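Long-range contacts in trans-4-hydroxy-L-proline dehydratase (Clostridioides difficile 70-100-2010, PDB 6VXC), which catalyses the radical-based dehydration of trans-4-hydroxy-L-proline to (S)-1-pyrroline-5-carboxylate in the anaerobic breakdown of hydroxyproline: residues Lys151-Met156 with Val530-Ile534; Leu50-Tyr55 with Arg68-His74. All blocks are in the same frame, centred on the assembly; numbering follows the deposited sequence.

Interaction 1 and interaction 2 are two helix-helix contacts, one made without hydrogen bonds and one with two. Interaction 1 joins residues far apart in sequence, from helix 148-155 and the long helix 506-538, through a largely apolar, partly buried seam. Interaction 2 pairs helices 46-58 and 64-78, neighbours along the chain, in a closer and more buried contact that carries a hydrogen bond toward each end. Both lie within the pyruvate formate lyase-like region, away from the presumed active-site residues. They share no helix; their centres are about 23 Å apart and their nearest atoms about 7 Å. Hydrocarbon alone thus suffices for one pair, while polar bonds frame the other.

Interaction 1. Residues Lys151-Met156 with Val530-Ile534; sequences KIINAM and VIENI
I152 meets I531 where the short helix 148-155 runs against helix 506-538, and the contact is carried mostly by apolar side chains. The two isoleucines cross at about a right angle: the CG2 methyl of I152, placed anti to its backbone N, lies 3.6 Å from CG1 of I531. The other branch of I152 faces the next turn, its CG1 lying 3.8 Å from CD1 of I534. That same I534 methyl, at the end of an extended chain (chi2 173°), reaches the backbone of the partner helix, 3.6 Å from the carbonyl O of K151.

Toward the other end, V530 serves two partners with one branch. Its CG1 lies 3.8 Å from CB of A155 and 3.7 Å from CE of M156, whose chain, bent at chi2 and chi3, brings its methyl alongside the valine, the two side chains running past each other in opposite directions. M156 also packs on L161 of helix 158-166, while I531 touches E171 and M173 from a loop.

The segment axes approach to 10.1 Å at 151° between their directions, a spacing bridged mainly by isoleucine and valine side chains. The arrangement is a near-antiparallel helix-helix packing, joining helix 148-155 to the long helix 506-538 of the pyruvate formate lyase-like region.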
loop_
_atom_site.group_PDB
_atom_site.type_symbol
_atom_site.label_atom_id
_atom_site.label_comp_id
_atom_site.label_asym_id
_atom_site.label_seq_id
_atom_site.Cartn_x
_atom_site.Cartn_y
_atom_site.Cartn_z
ATOM N N LYS A 151 21.972 1.641 -9.738
ATOM C CA LYS A 151 22.523 2.694 -8.890
ATOM C C LYS A 151 22.392 2.343 -7.408
ATOM O O LYS A 151 23.313 2.581 -6.621
ATOM C CB LYS A 151 21.816 4.009 -9.198
ATOM C CG LYS A 151 22.035 4.470 -10.628
ATOM C CD LYS A 151 21.202 5.664 -11.029
ATOM C CE LYS A 151 21.511 6.002 -12.491
ATOM N NZ LYS A 151 20.543 6.989 -12.992
ATOM N N ILE A 152 21.253 1.781 -7.010
ATOM C CA ILE A 152 21.046 1.425 -5.610
ATOM C C ILE A 152 21.926 0.244 -5.216
ATOM O O ILE A 152 22.715 0.322 -4.266
ATOM C CB ILE A 152 19.560 1.128 -5.357
ATOM C CG1 ILE A 152 18.758 2.413 -5.521
ATOM C CG2 ILE A 152 19.363 0.498 -3.985
ATOM C CD1 ILE A 152 17.270 2.185 -5.541
ATOM N N ILE A 153 21.796 -0.868 -5.939
ATOM C CA ILE A 153 22.492 -2.088 -5.542
ATOM C C ILE A 153 23.993 -1.855 -5.503
ATOM O O ILE A 153 24.676 -2.299 -4.579
ATOM C CB ILE A 153 22.116 -3.263 -6.468
ATOM C CG1 ILE A 153 20.650 -3.649 -6.280
ATOM C CG2 ILE A 153 22.931 -4.495 -6.127
ATOM C CD1 ILE A 153 20.323 -4.122 -4.863
ATOM N N ASN A 154 24.530 -1.141 -6.494
ATOM C CA ASN A 154 25.969 -0.903 -6.519
ATOM C C ASN A 154 26.436 0.016 -5.402
ATOM O O ASN A 154 27.632 0.039 -5.105
ATOM C CB ASN A 154 26.373 -0.354 -7.881
ATOM C CG ASN A 154 26.195 -1.384 -8.963
ATOM O OD1 ASN A 154 26.201 -2.586 -8.682
ATOM N ND2 ASN A 154 26.030 -0.938 -10.197
ATOM N N ALA A 155 25.538 0.762 -4.769
ATOM C CA ALA A 155 25.936 1.658 -3.693
ATOM C C ALA A 155 25.771 1.059 -2.299
ATOM O O ALA A 155 26.186 1.688 -1.327
ATOM C CB ALA A 155 25.154 2.968 -3.779
ATOM N N MET A 156 25.201 -0.136 -2.173
ATOM C CA MET A 156 24.943 -0.706 -0.860
ATOM C C MET A 156 26.206 -1.363 -0.303
ATOM O O MET A 156 27.040 -1.875 -1.050
ATOM C CB MET A 156 23.805 -1.731 -0.938
ATOM C CG MET A 156 22.438 -1.135 -1.340
ATOM S SD MET A 156 21.768 -0.020 -0.115
ATOM C CE MET A 156 22.304 1.556 -0.768
ATOM N N VAL A 530 21.154 6.544 1.426
ATOM C CA VAL A 530 21.657 6.494 0.056
ATOM C C VAL A 530 20.500 6.464 -0.936
ATOM O O VAL A 530 20.515 7.165 -1.955
ATOM C CB VAL A 530 22.590 5.283 -0.132
ATOM C CG1 VAL A 530 22.911 5.071 -1.610
ATOM C CG2 VAL A 530 23.887 5.473 0.674
ATOM N N ILE A 531 19.504 5.611 -0.678
ATOM C CA ILE A 531 18.384 5.452 -1.607
ATOM C C ILE A 531 17.550 6.721 -1.681
ATOM O O ILE A 531 17.068 7.100 -2.757
ATOM C CB ILE A 531 17.541 4.219 -1.215
ATOM C CG1 ILE A 531 18.351 2.952 -1.490
ATOM C CG2 ILE A 531 16.199 4.188 -1.953
ATOM C CD1 ILE A 531 17.808 1.737 -0.821
ATOM N N GLU A 532 17.365 7.397 -0.548
ATOM C CA GLU A 532 16.628 8.648 -0.555
ATOM C C GLU A 532 17.301 9.678 -1.462
ATOM O O GLU A 532 16.624 10.392 -2.209
ATOM C CB GLU A 532 16.508 9.184 0.871
ATOM C CG GLU A 532 15.539 10.332 0.996
ATOM C CD GLU A 532 15.338 10.820 2.417
ATOM O OE1 GLU A 532 15.822 10.164 3.373
ATOM O OE2 GLU A 532 14.683 11.873 2.554
ATOM N N ASN A 533 18.636 9.758 -1.419
ATOM C CA ASN A 533 19.363 10.650 -2.322
ATOM C C ASN A 533 19.145 10.278 -3.777
ATOM O O ASN A 533 18.908 11.141 -4.623
ATOM C CB ASN A 533 20.850 10.615 -2.001
ATOM C CG ASN A 533 21.198 11.495 -0.859
ATOM O OD1 ASN A 533 21.379 12.689 -1.040
ATOM N ND2 ASN A 533 21.300 10.926 0.328
ATOM N N ILE A 534 19.258 8.990 -4.085
ATOM C CA ILE A 534 19.130 8.529 -5.461
ATOM C C ILE A 534 17.752 8.869 -6.015
ATOM O O ILE A 534 17.628 9.394 -7.125
ATOM C CB ILE A 534 19.427 7.019 -5.539
ATOM C CG1 ILE A 534 20.920 6.756 -5.308
ATOM C CG2 ILE A 534 18.936 6.437 -6.849
ATOM C CD1 ILE A 534 21.297 5.269 -5.207
#

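Interaction 2. Residues Leu50-Tyr55 with Arg68-His74; sequences LMTEAY and RALSFKH
A helical hairpin, its helices 46-58 and 64-78 running in roughly opposite directions, brings A54 against S71 where the two backbones come nearest. The segment axes come within 8.6 Å at 133°, and the CA atoms of A54 and S71 are 5.0 Å apart, a spacing made possible by the two small side chains. CB of A54 sits 3.4 Å from OG of S71, a hydroxyl that is hydrogen-bonded to the carbonyl O of L67 one turn earlier.

On one flank, M51 folds back, bent at chi2 and chi3, which carries its CE methyl to 3.5 Å from CB of S71 and close to NH2 of R68, the M51 and R68 chains crossing at about a right angle. The arginine chain is bent as well, and its NH2 donates to OH of Y55 at 2.9 Å. The phenol oxygen lies at the edge of the guanidinium, in its plane, while the tyrosine ring is turned 71° from that plane.

The other flank holds a histidine-carboxylate hydrogen bond. NE2 of H74 donates to OE1 of E53 at 3.0 Å in a nearly straight bond (171°); OE1 lies in the imidazole plane and accepts through its anti lone pair. The CD2 edge of the same ring lies 3.4 Å from the carbonyl O of L50. The carboxylate would probably favour protonation of the histidine.

Around the pair, R68 makes a salt bridge through NH1 to E105, and Y55 meets the ring of W143 from helix 129-143. Helix 214-248 packs against A69 and F72 of helix 64-78.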
loop_
_atom_site.group_PDB
_atom_site.type_symbol
_atom_site.label_atom_id
_atom_site.label_comp_id
_atom_site.label_asym_id
_atom_site.label_seq_id
_atom_site.Cartn_x
_atom_site.Cartn_y
_atom_site.Cartn_z
ATOM N N LEU A 50 8.564 5.439 -25.693
ATOM C CA LEU A 50 8.456 6.892 -25.756
ATOM C C LEU A 50 9.423 7.572 -24.796
ATOM O O LEU A 50 9.966 8.634 -25.114
ATOM C CB LEU A 50 7.011 7.330 -25.490
ATOM C CG LEU A 50 6.033 6.909 -26.598
ATOM C CD1 LEU A 50 4.578 7.267 -26.272
ATOM C CD2 LEU A 50 6.447 7.496 -27.945
ATOM N N MET A 51 9.640 6.998 -23.615
ATOM C CA MET A 51 10.630 7.569 -22.711
ATOM C C MET A 51 12.037 7.445 -23.287
ATOM O O MET A 51 12.862 8.345 -23.114
ATOM C CB MET A 51 10.562 6.894 -21.334
ATOM C CG MET A 51 9.221 7.067 -20.619
ATOM S SD MET A 51 8.818 8.758 -20.126
ATOM C CE MET A 51 9.921 8.983 -18.739
ATOM N N THR A 52 12.335 6.340 -23.966
ATOM C CA THR A 52 13.642 6.217 -24.597
ATOM C C THR A 52 13.850 7.325 -25.624
ATOM O O THR A 52 14.893 7.983 -25.634
ATOM C CB THR A 52 13.808 4.843 -25.248
ATOM O OG1 THR A 52 13.566 3.813 -24.288
ATOM C CG2 THR A 52 15.235 4.696 -25.793
ATOM N N GLU A 53 12.843 7.574 -26.467
ATOM C CA GLU A 53 12.930 8.664 -27.441
ATOM C C GLU A 53 13.212 10.004 -26.773
ATOM O O GLU A 53 13.977 10.822 -27.301
ATOM C CB GLU A 53 11.639 8.760 -28.252
ATOM C CG GLU A 53 11.384 7.615 -29.202
ATOM C CD GLU A 53 10.097 7.807 -29.997
ATOM O OE1 GLU A 53 9.456 8.867 -29.852
ATOM O OE2 GLU A 53 9.722 6.896 -30.762
ATOM N N ALA A 54 12.547 10.283 -25.654
ATOM C CA ALA A 54 12.722 11.574 -25.004
ATOM C C ALA A 54 14.126 11.726 -24.433
ATOM O O ALA A 54 14.730 12.795 -24.550
ATOM C CB ALA A 54 11.667 11.770 -23.916
ATOM N N TYR A 55 14.658 10.679 -23.795
ATOM C CA TYR A 55 16.002 10.777 -23.226
ATOM C C TYR A 55 17.052 10.962 -24.314
ATOM O O TYR A 55 17.958 11.797 -24.177
ATOM C CB TYR A 55 16.319 9.540 -22.391
ATOM C CG TYR A 55 15.937 9.653 -20.933
ATOM C CD1 TYR A 55 14.655 10.030 -20.557
ATOM C CD2 TYR A 55 16.865 9.397 -19.934
ATOM C CE1 TYR A 55 14.304 10.134 -19.212
ATOM C CE2 TYR A 55 16.531 9.491 -18.600
ATOM C CZ TYR A 55 15.244 9.865 -18.240
ATOM O OH TYR A 55 14.911 9.956 -16.903
ATOM N N ARG A 68 12.726 14.812 -16.799
ATOM C CA ARG A 68 11.563 13.993 -16.470
ATOM C C ARG A 68 10.277 14.626 -16.998
ATOM O O ARG A 68 9.432 13.946 -17.586
ATOM C CB ARG A 68 11.471 13.802 -14.956
ATOM C CG ARG A 68 12.668 13.105 -14.323
ATOM C CD ARG A 68 12.821 11.681 -14.825
ATOM N NE ARG A 68 11.600 10.910 -14.624
ATOM C CZ ARG A 68 11.364 9.725 -15.172
ATOM N NH1 ARG A 68 10.220 9.116 -14.940
ATOM N NH2 ARG A 68 12.270 9.158 -15.967
ATOM N N ALA A 69 10.115 15.936 -16.804
ATOM C CA ALA A 69 8.900 16.607 -17.261
ATOM C C ALA A 69 8.776 16.565 -18.785
ATOM O O ALA A 69 7.701 16.278 -19.326
ATOM C CB ALA A 69 8.884 18.048 -16.755
ATOM N N LEU A 70 9.875 16.856 -19.494
ATOM C CA LEU A 70 9.862 16.778 -20.953
ATOM C C LEU A 70 9.601 15.353 -21.428
ATOM O O LEU A 70 8.933 15.144 -22.444
ATOM C CB LEU A 70 11.182 17.302 -21.525
ATOM C CG LEU A 70 11.428 18.808 -21.448
ATOM C CD1 LEU A 70 12.868 19.171 -21.868
ATOM C CD2 LEU A 70 10.399 19.554 -22.283
ATOM N N SER A 71 10.129 14.357 -20.714
ATOM C CA SER A 71 9.868 12.976 -21.107
ATOM C C SER A 71 8.403 12.609 -20.888
ATOM O O SER A 71 7.794 11.941 -21.731
ATOM C CB SER A 71 10.777 12.025 -20.327
ATOM O OG SER A 71 12.134 12.289 -20.622
ATOM N N PHE A 72 7.829 13.019 -19.755
ATOM C CA PHE A 72 6.409 12.788 -19.521
ATOM C C PHE A 72 5.563 13.460 -20.594
ATOM O O PHE A 72 4.628 12.859 -21.137
ATOM C CB PHE A 72 6.015 13.297 -18.138
ATOM C CG PHE A 72 4.542 13.125 -17.819
ATOM C CD1 PHE A 72 4.012 11.858 -17.612
ATOM C CD2 PHE A 72 3.711 14.227 -17.691
ATOM C CE1 PHE A 72 2.664 11.681 -17.306
ATOM C CE2 PHE A 72 2.359 14.062 -17.379
ATOM C CZ PHE A 72 1.837 12.785 -17.194
ATOM N N LYS A 73 5.879 14.718 -20.908
ATOM C CA LYS A 73 5.121 15.432 -21.928
ATOM C C LYS A 73 5.224 14.742 -23.279
ATOM O O LYS A 73 4.229 14.619 -24.001
ATOM C CB LYS A 73 5.591 16.879 -22.034
ATOM C CG LYS A 73 4.760 17.708 -23.011
ATOM C CD LYS A 73 5.233 19.140 -23.035
ATOM C CE LYS A 73 4.539 19.959 -24.101
ATOM N NZ LYS A 73 5.382 21.130 -24.433
ATOM N N HIS A 74 6.424 14.317 -23.652
ATOM C CA HIS A 74 6.576 13.582 -24.896
ATOM C C HIS A 74 5.726 12.324 -24.888
ATOM O O HIS A 74 5.080 11.993 -25.886
ATOM C CB HIS A 74 8.046 13.239 -25.121
ATOM C CG HIS A 74 8.304 12.565 -26.426
ATOM N ND1 HIS A 74 8.277 13.239 -27.628
ATOM C CD2 HIS A 74 8.564 11.274 -26.727
ATOM C CE1 HIS A 74 8.516 12.392 -28.610
ATOM N NE2 HIS A 74 8.697 11.192 -28.090
#